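Long-range contacts in 4-alpha-glucanotransferase (Streptococcus agalactiae, PDB 6M6T), which is an amylomaltase (disproportionating enzyme) built on a TIM-barrel fold, with glycan bound in its pocket in this structure: residues L20-F25 against V100-L105; D96-D101 against W470-R475; W278-I283 against A329-K334. All coordinates share one frame; numbering follows the deposited sequence.

The chain first folds back at interaction 1. This joins the loop after strand 6-10 to the loop before helix 105-122 and closes 74 intervening residues. Val100 and Asp101, in the later segment of interaction 1, also belong to the first segment of interaction 2. That contact runs on to residues 470-475 near the C terminus, spanning 368 residues. Interaction 3 follows interaction 1 along the chain, falls within the long span of interaction 2, and pairs helix 277-289 with helix 324-335. Interactions 1 and 2 touch, with centres 8 Å apart, and tie together three loops. Interaction 3 lies across the molecule from both, about 35 Å from interaction 1 between centres.

Interaction 1: residues L20-F25 against V100-L105; sequences LGIGTF and VDYAGL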
loop_
_atom_site.group_PDB
_atom_site.type_symbol
_atom_site.label_atom_id
_atom_site.label_comp_id
_atom_site.label_asym_id
_atom_site.label_seq_id
_atom_site.Cartn_x
_atom_site.Cartn_y
_atom_site.Cartn_z
ATOM N N LEU A 20 -3.234 -20.161 -5.032
ATOM C CA LEU A 20 -1.942 -19.671 -5.552
ATOM C C LEU A 20 -1.011 -19.213 -4.438
ATOM O O LEU A 20 0.056 -18.749 -4.793
ATOM C CB LEU A 20 -2.192 -18.526 -6.528
ATOM C CG LEU A 20 -3.048 -18.867 -7.735
ATOM C CD1 LEU A 20 -2.981 -17.769 -8.774
ATOM C CD2 LEU A 20 -2.609 -20.176 -8.337
ATOM N N GLY A 21 -1.409 -19.287 -3.169
ATOM C CA GLY A 21 -0.486 -18.919 -2.079
ATOM C C GLY A 21 -0.544 -17.456 -1.735
ATOM O O GLY A 21 0.162 -17.027 -0.860
ATOM N N ILE A 22 -1.410 -16.733 -2.401
ATOM C CA ILE A 22 -1.493 -15.298 -2.183
ATOM C C ILE A 22 -2.705 -14.780 -2.943
ATOM O O ILE A 22 -3.001 -15.256 -4.045
ATOM C CB ILE A 22 -0.203 -14.594 -2.640
ATOM C CG1 ILE A 22 -0.220 -13.124 -2.199
ATOM C CG2 ILE A 22 -0.020 -14.740 -4.146
ATOM C CD1 ILE A 22 1.058 -12.676 -1.576
ATOM N N GLY A 23 -3.421 -13.822 -2.362
ATOM C CA GLY A 23 -4.563 -13.245 -3.044
ATOM C C GLY A 23 -4.195 -12.675 -4.400
ATOM O O GLY A 23 -3.062 -12.298 -4.670
ATOM N N THR A 24 -5.188 -12.615 -5.268
ATOM C CA THR A 24 -4.998 -12.325 -6.679
ATOM C C THR A 24 -6.128 -11.424 -7.158
ATOM O O THR A 24 -7.205 -11.381 -6.559
ATOM C CB THR A 24 -5.031 -13.620 -7.525
ATOM O OG1 THR A 24 -6.405 -13.988 -7.800
ATOM C CG2 THR A 24 -4.350 -14.801 -6.819
ATOM N N PHE A 25 -5.945 -10.818 -8.331
ATOM C CA PHE A 25 -7.078 -10.135 -8.948
ATOM C C PHE A 25 -8.046 -11.135 -9.574
ATOM O O PHE A 25 -8.571 -10.913 -10.675
ATOM C CB PHE A 25 -6.578 -9.159 -10.013
ATOM C CG PHE A 25 -5.678 -8.068 -9.492
ATOM C CD1 PHE A 25 -5.871 -7.513 -8.235
ATOM C CD2 PHE A 25 -4.643 -7.579 -10.281
ATOM C CE1 PHE A 25 -5.047 -6.507 -7.778
ATOM C CE2 PHE A 25 -3.815 -6.569 -9.824
ATOM C CZ PHE A 25 -4.019 -6.030 -8.579
ATOM N N VAL A 100 1.084 -16.161 3.953
ATOM C CA VAL A 100 1.824 -16.205 2.697
ATOM C C VAL A 100 3.252 -16.622 2.999
ATOM O O VAL A 100 3.781 -16.351 4.085
ATOM C CB VAL A 100 1.796 -14.861 1.945
ATOM C CG1 VAL A 100 2.206 -15.077 0.502
ATOM C CG2 VAL A 100 0.444 -14.199 2.043
ATOM N N ASP A 101 3.878 -17.304 2.041
ATOM C CA ASP A 101 5.313 -17.565 2.058
ATOM C C ASP A 101 5.897 -16.885 0.816
ATOM O O ASP A 101 5.890 -17.447 -0.286
ATOM C CB ASP A 101 5.624 -19.057 2.103
ATOM C CG ASP A 101 7.125 -19.348 1.978
ATOM O OD1 ASP A 101 7.955 -18.495 2.405
ATOM O OD2 ASP A 101 7.474 -20.425 1.439
ATOM N N TYR A 102 6.382 -15.647 1.001
ATOM C CA TYR A 102 6.989 -14.913 -0.104
ATOM C C TYR A 102 8.327 -15.517 -0.493
ATOM O O TYR A 102 8.747 -15.395 -1.650
ATOM C CB TYR A 102 7.192 -13.443 0.264
ATOM C CG TYR A 102 5.935 -12.622 0.493
ATOM C CD1 TYR A 102 5.327 -12.590 1.742
ATOM C CD2 TYR A 102 5.383 -11.844 -0.531
ATOM C CE1 TYR A 102 4.188 -11.836 1.963
ATOM C CE2 TYR A 102 4.247 -11.087 -0.324
ATOM C CZ TYR A 102 3.644 -11.089 0.929
ATOM O OH TYR A 102 2.504 -10.338 1.166
ATOM N N ALA A 103 9.013 -16.151 0.465
ATOM C CA ALA A 103 10.264 -16.852 0.202
ATOM C C ALA A 103 10.012 -17.970 -0.803
ATOM O O ALA A 103 9.362 -18.973 -0.482
ATOM C CB ALA A 103 10.848 -17.411 1.504
ATOM N N GLY A 104 10.500 -17.803 -2.025
ATOM C CA GLY A 104 10.277 -18.817 -3.027
ATOM C C GLY A 104 8.925 -18.799 -3.710
ATOM O O GLY A 104 8.633 -19.715 -4.484
ATOM N N LEU A 105 8.081 -17.804 -3.465
ATOM C CA LEU A 105 6.875 -17.706 -4.282
ATOM C C LEU A 105 7.164 -16.992 -5.601
ATOM O O LEU A 105 6.574 -17.319 -6.644
ATOM C CB LEU A 105 5.773 -16.997 -3.504
ATOM C CG LEU A 105 4.536 -16.719 -4.340
ATOM C CD1 LEU A 105 3.308 -17.070 -3.545
ATOM C CD2 LEU A 105 4.513 -15.261 -4.738
#
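Ile22 carries this buried contact. Its side chain reaches out of the loop 20-25: CD1 meets Val100 and Tyr102, and CG2 meets Leu105. CG1 stands anti to the backbone N (chi1 -171°), which directs this branch across the contact. CD1 at its end lies 3.4 Å from Val100 CG1. It also sits 3.8 Å from Tyr102 CE2, coming obliquely to the ring. The other branch serves Leu105: Ile22 CG2 is 4.1 Å from Leu105 CD1, and these two side chains lie roughly perpendicular. Val100 CG1 has a second role within its own segment, lying 4.0 Å above one face of the Tyr102 ring, toward its rim. One methyl thus touches both the isoleucine and the tyrosine. The tyrosine is also held at its far end, where OH is hydrogen-bonded to Trp470 O.

The backbone of 20-25 joins in through its carbonyls. Leu20 O is 3.9 Å from Leu105 CD1, and Gly21 O points to Val100 CG1. Gly21 takes a positive phi of 89°, a conformation common for glycine. No hydrogen bond joins the two segments; methyl groups meet one another and the two carbonyl oxygens. On the other side, Leu105 N bonds to Tyr102 O, at 3.1 Å, just as helix 105-122 begins with Gly104 at its N-cap. The arrangement is that of a TIM barrel whose loop from strand 6-10 to helix 27-38 is packed against a loop in the long region between barrel strands 43-45 and 212-217.

Interaction 2: residues D96-D101 against W470-R475; sequences DPEVVD and WQWRMR
Val100 N donates to Gln471 O at 3.0 Å, and Arg473 N gives a weak bond to Glu98 O. The two bonds bracket a lone antiparallel beta bridge, Val99 with Trp472, between loops that otherwise lack regular structure. The bridged residues themselves form the non-hydrogen-bonded pair. Gln471 O also takes a CA-H...O contact from Val99 CA. A type I beta turn from Asp96 to Val99 leads into the bridge, and Asp96 OD1 accepts from Glu98 N as an Asx turn. The bridge thus joins the chain before helix 105-122 to the segment that starts with Trp470, whose side chain is about 5 Å from the bound AC1 and ASO. Arg473 extends from the bridge over Val100, with CD 3.4 Å from Val100 CG2. Its chain bends at chi3 (72°), and NE bonds to Leu16 O of the loop after strand 6-10. At the other end, Glu98 OE1 makes a salt bridge with Arg475 NH1 at 3.1 Å. The carboxylate meets the edge of the guanidinium, and the two planes stand 90° apart. Each partner has a further ion pair, Glu98 with Lys454 and Arg475 with Asp478. A water accepts weakly from Gln471 NE2 and donates to Val100 O.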
loop_
_atom_site.group_PDB
_atom_site.type_symbol
_atom_site.label_atom_id
_atom_site.label_comp_id
_atom_site.label_asym_id
_atom_site.label_seq_id
_atom_site.Cartn_x
_atom_site.Cartn_y
_atom_site.Cartn_z
ATOM N N ASP A 96 0.575 -23.183 5.056
ATOM C CA ASP A 96 -0.582 -22.669 5.782
ATOM C C ASP A 96 -1.408 -21.757 4.874
ATOM O O ASP A 96 -0.854 -20.835 4.265
ATOM C CB ASP A 96 -0.109 -21.914 7.021
ATOM C CG ASP A 96 -1.254 -21.358 7.873
ATOM O OD1 ASP A 96 -2.461 -21.494 7.532
ATOM O OD2 ASP A 96 -0.923 -20.762 8.921
ATOM N N PRO A 97 -2.718 -21.986 4.734
ATOM C CA PRO A 97 -3.539 -21.039 3.955
ATOM C C PRO A 97 -3.496 -19.604 4.460
ATOM O O PRO A 97 -3.382 -18.693 3.631
ATOM C CB PRO A 97 -4.955 -21.629 4.056
ATOM C CG PRO A 97 -4.872 -22.672 5.129
ATOM C CD PRO A 97 -3.475 -23.199 5.057
ATOM N N GLU A 98 -3.584 -19.357 5.776
ATOM C CA GLU A 98 -3.653 -17.983 6.284
ATOM C C GLU A 98 -2.279 -17.369 6.553
ATOM O O GLU A 98 -2.173 -16.448 7.375
ATOM C CB GLU A 98 -4.535 -17.891 7.547
ATOM C CG GLU A 98 -4.420 -19.021 8.577
ATOM C CD GLU A 98 -5.080 -18.670 9.923
ATOM O OE1 GLU A 98 -4.926 -19.464 10.883
ATOM O OE2 GLU A 98 -5.744 -17.602 10.022
ATOM N N VAL A 99 -1.233 -17.861 5.884
ATOM C CA VAL A 99 0.095 -17.251 5.896
ATOM C C VAL A 99 0.639 -17.300 4.476
ATOM O O VAL A 99 0.650 -18.366 3.854
ATOM C CB VAL A 99 1.078 -17.965 6.848
ATOM C CG1 VAL A 99 2.445 -17.290 6.785
ATOM C CG2 VAL A 99 0.556 -17.986 8.270
ATOM N N VAL A 100 1.084 -16.161 3.953
ATOM C CA VAL A 100 1.824 -16.205 2.697
ATOM C C VAL A 100 3.252 -16.622 2.999
ATOM O O VAL A 100 3.781 -16.351 4.085
ATOM C CB VAL A 100 1.796 -14.861 1.945
ATOM C CG1 VAL A 100 2.206 -15.077 0.502
ATOM C CG2 VAL A 100 0.444 -14.199 2.043
ATOM N N ASP A 101 3.878 -17.304 2.041
ATOM C CA ASP A 101 5.313 -17.565 2.058
ATOM C C ASP A 101 5.897 -16.885 0.816
ATOM O O ASP A 101 5.890 -17.447 -0.286
ATOM C CB ASP A 101 5.624 -19.057 2.103
ATOM C CG ASP A 101 7.125 -19.348 1.978
ATOM O OD1 ASP A 101 7.955 -18.495 2.405
ATOM O OD2 ASP A 101 7.474 -20.425 1.439
ATOM N N TRP A 470 3.205 -8.808 6.587
ATOM C CA TRP A 470 2.458 -8.845 5.327
ATOM C C TRP A 470 2.051 -10.268 4.951
ATOM O O TRP A 470 1.886 -10.595 3.772
ATOM C CB TRP A 470 3.237 -8.187 4.181
ATOM C CG TRP A 470 4.068 -7.000 4.624
ATOM C CD1 TRP A 470 5.417 -6.988 4.855
ATOM C CD2 TRP A 470 3.610 -5.664 4.896
ATOM N NE1 TRP A 470 5.823 -5.740 5.254
ATOM C CE2 TRP A 470 4.737 -4.907 5.286
ATOM C CE3 TRP A 470 2.363 -5.038 4.852
ATOM C CZ2 TRP A 470 4.651 -3.549 5.628
ATOM C CZ3 TRP A 470 2.279 -3.686 5.191
ATOM C CH2 TRP A 470 3.414 -2.961 5.575
ATOM N N GLN A 471 1.860 -11.116 5.955
ATOM C CA GLN A 471 1.625 -12.523 5.719
ATOM C C GLN A 471 0.203 -12.967 5.998
ATOM O O GLN A 471 -0.118 -14.133 5.744
ATOM C CB GLN A 471 2.571 -13.363 6.576
ATOM C CG GLN A 471 3.888 -13.605 5.935
ATOM C CD GLN A 471 4.909 -13.955 6.959
ATOM O OE1 GLN A 471 4.557 -14.262 8.105
ATOM N NE2 GLN A 471 6.186 -13.893 6.578
ATOM N N TRP A 472 -0.652 -12.102 6.527
ATOM C CA TRP A 472 -1.991 -12.562 6.878
ATOM C C TRP A 472 -2.824 -12.829 5.629
ATOM O O TRP A 472 -2.895 -12.002 4.715
ATOM C CB TRP A 472 -2.702 -11.547 7.758
ATOM C CG TRP A 472 -3.994 -12.071 8.262
ATOM C CD1 TRP A 472 -4.174 -13.047 9.200
ATOM C CD2 TRP A 472 -5.298 -11.662 7.849
ATOM N NE1 TRP A 472 -5.516 -13.259 9.409
ATOM C CE2 TRP A 472 -6.228 -12.425 8.589
ATOM C CE3 TRP A 472 -5.775 -10.727 6.924
ATOM C CZ2 TRP A 472 -7.598 -12.282 8.431
ATOM C CZ3 TRP A 472 -7.134 -10.593 6.766
ATOM C CH2 TRP A 472 -8.032 -11.362 7.521
ATOM N N ARG A 473 -3.448 -13.995 5.592
ATOM C CA ARG A 473 -4.518 -14.272 4.652
ATOM C C ARG A 473 -5.741 -14.719 5.444
ATOM O O ARG A 473 -5.642 -15.135 6.601
ATOM C CB ARG A 473 -4.087 -15.324 3.613
ATOM C CG ARG A 473 -3.008 -14.818 2.657
ATOM C CD ARG A 473 -2.544 -15.881 1.691
ATOM N NE ARG A 473 -3.557 -16.180 0.684
ATOM C CZ ARG A 473 -3.756 -17.383 0.144
ATOM N NH1 ARG A 473 -2.998 -18.418 0.497
ATOM N NH2 ARG A 473 -4.714 -17.552 -0.755
ATOM N N MET A 474 -6.902 -14.614 4.822
ATOM C CA MET A 474 -8.169 -14.895 5.490
ATOM C C MET A 474 -8.823 -16.146 4.911
ATOM O O MET A 474 -9.017 -16.252 3.692
ATOM C CB MET A 474 -9.108 -13.706 5.358
ATOM C CG MET A 474 -10.558 -14.031 5.594
ATOM S SD MET A 474 -11.528 -12.926 4.549
ATOM C CE MET A 474 -11.050 -13.591 2.960
ATOM N N ARG A 475 -9.180 -17.081 5.787
ATOM C CA ARG A 475 -9.914 -18.264 5.362
ATOM C C ARG A 475 -11.341 -17.889 4.977
ATOM O O ARG A 475 -12.011 -17.141 5.701
ATOM C CB ARG A 475 -9.917 -19.294 6.483
ATOM C CG ARG A 475 -8.618 -19.336 7.256
ATOM C CD ARG A 475 -8.448 -20.647 8.003
ATOM N NE ARG A 475 -9.369 -20.786 9.133
ATOM C CZ ARG A 475 -9.113 -20.331 10.357
ATOM N NH1 ARG A 475 -7.971 -19.696 10.602
ATOM N NH2 ARG A 475 -10.000 -20.502 11.332
HETATM O O HOH W 1 6.645 -15.293 3.669
#

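Interaction 3: residues W278-I283 against A329-K334; sequences WWIYRI and ATIKEK
Ile331 meets Ile280 and Ile283 where helix 277-289 crosses helix 324-335. The short axes come within 10.2 Å at a crossing angle of -60°. The close part is wholly apolar. Ile280 CD1 lies 3.4 Å from Ile331 CG1 and 3.6 Å from Ile331 CA, so it packs against the helix itself. These two side chains run antiparallel alongside one another. Ile331 then extends to a second partner. With chi2 at 167° its chain is drawn out, and CD1 comes 3.8 Å from Ile283 CG1. There the side chains are nearly at right angles, and the CG2 methyls of the pair are also near. Ile283 is buried and touches Met217 of strand 212-217, so this flank faces the barrel strands.

The outer flank is looser. Lys334 is exposed and passes Ile280 with its aliphatic chain, CD being 4.4 Å from Ile280 CG1. Its NZ makes a salt bridge with Asp275. Thr330 approaches with its backbone O, 4.0 Å from Ile280 CD1, and more distantly with CG2, while its OG1 bonds to Glu326 O in its own helix. Both helices lie between consecutive strands of the TIM barrel, 212-217 to 292-295 and 292-295 to 340-342. No hydrogen bond crosses between the two segments, and the polar ends of Thr330 and Lys334 are satisfied elsewhere. The cohesion is therefore probably apolar, from the three isoleucines, of which Ile283 and Ile331 are buried.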
loop_
_atom_site.group_PDB
_atom_site.type_symbol
_atom_site.label_atom_id
_atom_site.label_comp_id
_atom_site.label_asym_id
_atom_site.label_seq_id
_atom_site.Cartn_x
_atom_site.Cartn_y
_atom_site.Cartn_z
ATOM N N TRP A 278 7.276 15.590 -11.339
ATOM C CA TRP A 278 7.187 14.169 -11.024
ATOM C C TRP A 278 6.035 13.879 -10.070
ATOM O O TRP A 278 5.349 12.862 -10.208
ATOM C CB TRP A 278 8.508 13.690 -10.433
ATOM C CG TRP A 278 8.567 12.223 -10.138
ATOM C CD1 TRP A 278 8.490 11.186 -11.043
ATOM C CD2 TRP A 278 8.732 11.619 -8.848
ATOM N NE1 TRP A 278 8.597 9.983 -10.383
ATOM C CE2 TRP A 278 8.746 10.221 -9.039
ATOM C CE3 TRP A 278 8.866 12.125 -7.548
ATOM C CZ2 TRP A 278 8.890 9.327 -7.977
ATOM C CZ3 TRP A 278 9.013 11.233 -6.498
ATOM C CH2 TRP A 278 9.026 9.855 -6.718
ATOM N N TRP A 279 5.806 14.764 -9.100
ATOM C CA TRP A 279 4.731 14.553 -8.139
ATOM C C TRP A 279 3.364 14.704 -8.790
ATOM O O TRP A 279 2.417 13.988 -8.438
ATOM C CB TRP A 279 4.876 15.539 -6.989
ATOM C CG TRP A 279 5.823 15.095 -5.936
ATOM C CD1 TRP A 279 7.015 15.671 -5.614
ATOM C CD2 TRP A 279 5.654 13.983 -5.045
ATOM N NE1 TRP A 279 7.599 14.986 -4.573
ATOM C CE2 TRP A 279 6.784 13.945 -4.210
ATOM C CE3 TRP A 279 4.663 13.021 -4.878
ATOM C CZ2 TRP A 279 6.948 12.979 -3.226
ATOM C CZ3 TRP A 279 4.827 12.070 -3.897
ATOM C CH2 TRP A 279 5.959 12.055 -3.086
ATOM N N ILE A 280 3.229 15.652 -9.719
ATOM C CA ILE A 280 1.975 15.770 -10.455
ATOM C C ILE A 280 1.701 14.482 -11.205
ATOM O O ILE A 280 0.565 14.008 -11.256
ATOM C CB ILE A 280 2.010 16.980 -11.405
ATOM C CG1 ILE A 280 2.249 18.269 -10.613
ATOM C CG2 ILE A 280 0.731 17.047 -12.237
ATOM C CD1 ILE A 280 1.097 18.665 -9.761
ATOM N N TYR A 281 2.747 13.868 -11.747
ATOM C CA TYR A 281 2.583 12.609 -12.469
ATOM C C TYR A 281 2.211 11.462 -11.527
ATOM O O TYR A 281 1.332 10.641 -11.842
ATOM C CB TYR A 281 3.870 12.338 -13.250
ATOM C CG TYR A 281 4.211 10.907 -13.542
ATOM C CD1 TYR A 281 3.657 10.248 -14.630
ATOM C CD2 TYR A 281 5.129 10.231 -12.757
ATOM C CE1 TYR A 281 3.990 8.932 -14.908
ATOM C CE2 TYR A 281 5.470 8.928 -13.026
ATOM C CZ TYR A 281 4.903 8.277 -14.102
ATOM O OH TYR A 281 5.256 6.966 -14.359
ATOM N N ARG A 282 2.844 11.403 -10.358
ATOM C CA ARG A 282 2.487 10.385 -9.374
ATOM C C ARG A 282 1.012 10.487 -8.990
ATOM O O ARG A 282 0.263 9.503 -9.077
ATOM C CB ARG A 282 3.373 10.516 -8.135
ATOM C CG ARG A 282 4.781 9.950 -8.279
ATOM C CD ARG A 282 5.362 9.554 -6.924
ATOM N NE ARG A 282 4.711 8.365 -6.380
ATOM C CZ ARG A 282 5.053 7.792 -5.232
ATOM N NH1 ARG A 282 6.040 8.305 -4.508
ATOM N NH2 ARG A 282 4.411 6.713 -4.809
ATOM N N ILE A 283 0.582 11.692 -8.583
ATOM C CA ILE A 283 -0.794 11.935 -8.147
ATOM C C ILE A 283 -1.776 11.667 -9.278
ATOM O O ILE A 283 -2.869 11.135 -9.054
ATOM C CB ILE A 283 -0.940 13.378 -7.621
ATOM C CG1 ILE A 283 -0.105 13.603 -6.355
ATOM C CG2 ILE A 283 -2.370 13.689 -7.333
ATOM C CD1 ILE A 283 -0.698 12.990 -5.110
ATOM N N ALA A 329 -0.537 23.370 -3.620
ATOM C CA ALA A 329 -1.143 24.388 -4.473
ATOM C C ALA A 329 -0.955 24.040 -5.944
ATOM O O ALA A 329 -1.871 24.213 -6.760
ATOM C CB ALA A 329 -0.558 25.765 -4.169
ATOM N N THR A 330 0.229 23.546 -6.303
ATOM C CA THR A 330 0.477 23.201 -7.693
ATOM C C THR A 330 -0.428 22.068 -8.131
ATOM O O THR A 330 -0.965 22.093 -9.245
ATOM C CB THR A 330 1.941 22.826 -7.896
ATOM O OG1 THR A 330 2.771 23.816 -7.281
ATOM C CG2 THR A 330 2.270 22.765 -9.377
ATOM N N ILE A 331 -0.624 21.072 -7.256
ATOM C CA ILE A 331 -1.513 19.959 -7.596
ATOM C C ILE A 331 -2.943 20.464 -7.784
ATOM O O ILE A 331 -3.590 20.162 -8.791
ATOM C CB ILE A 331 -1.426 18.831 -6.546
ATOM C CG1 ILE A 331 -0.048 18.168 -6.577
ATOM C CG2 ILE A 331 -2.460 17.754 -6.826
ATOM C CD1 ILE A 331 0.236 17.280 -5.389
ATOM N N LYS A 332 -3.445 21.269 -6.839
ATOM C CA LYS A 332 -4.781 21.843 -6.995
ATOM C C LYS A 332 -4.921 22.583 -8.322
ATOM O O LYS A 332 -5.835 22.307 -9.104
ATOM C CB LYS A 332 -5.113 22.784 -5.832
ATOM C CG LYS A 332 -6.613 23.032 -5.675
ATOM C CD LYS A 332 -6.926 24.278 -4.874
ATOM C CE LYS A 332 -8.438 24.351 -4.526
ATOM N NZ LYS A 332 -9.141 25.622 -4.954
ATOM N N GLU A 333 -4.020 23.528 -8.595
ATOM C CA GLU A 333 -4.105 24.285 -9.842
ATOM C C GLU A 333 -4.099 23.367 -11.069
ATOM O O GLU A 333 -4.959 23.482 -11.954
ATOM C CB GLU A 333 -2.958 25.292 -9.931
ATOM C CG GLU A 333 -2.985 26.086 -11.236
ATOM C CD GLU A 333 -4.331 26.796 -11.472
ATOM O OE1 GLU A 333 -5.220 26.232 -12.168
ATOM O OE2 GLU A 333 -4.501 27.927 -10.951
ATOM N N LYS A 334 -3.136 22.446 -11.146
ATOM C CA LYS A 334 -2.934 21.734 -12.398
ATOM C C LYS A 334 -3.899 20.569 -12.568
ATOM O O LYS A 334 -4.236 20.213 -13.702
ATOM C CB LYS A 334 -1.486 21.252 -12.487
ATOM C CG LYS A 334 -0.528 22.308 -12.983
ATOM C CD LYS A 334 0.887 21.829 -12.857
ATOM C CE LYS A 334 1.835 22.788 -13.539
ATOM N NZ LYS A 334 3.171 22.146 -13.686
#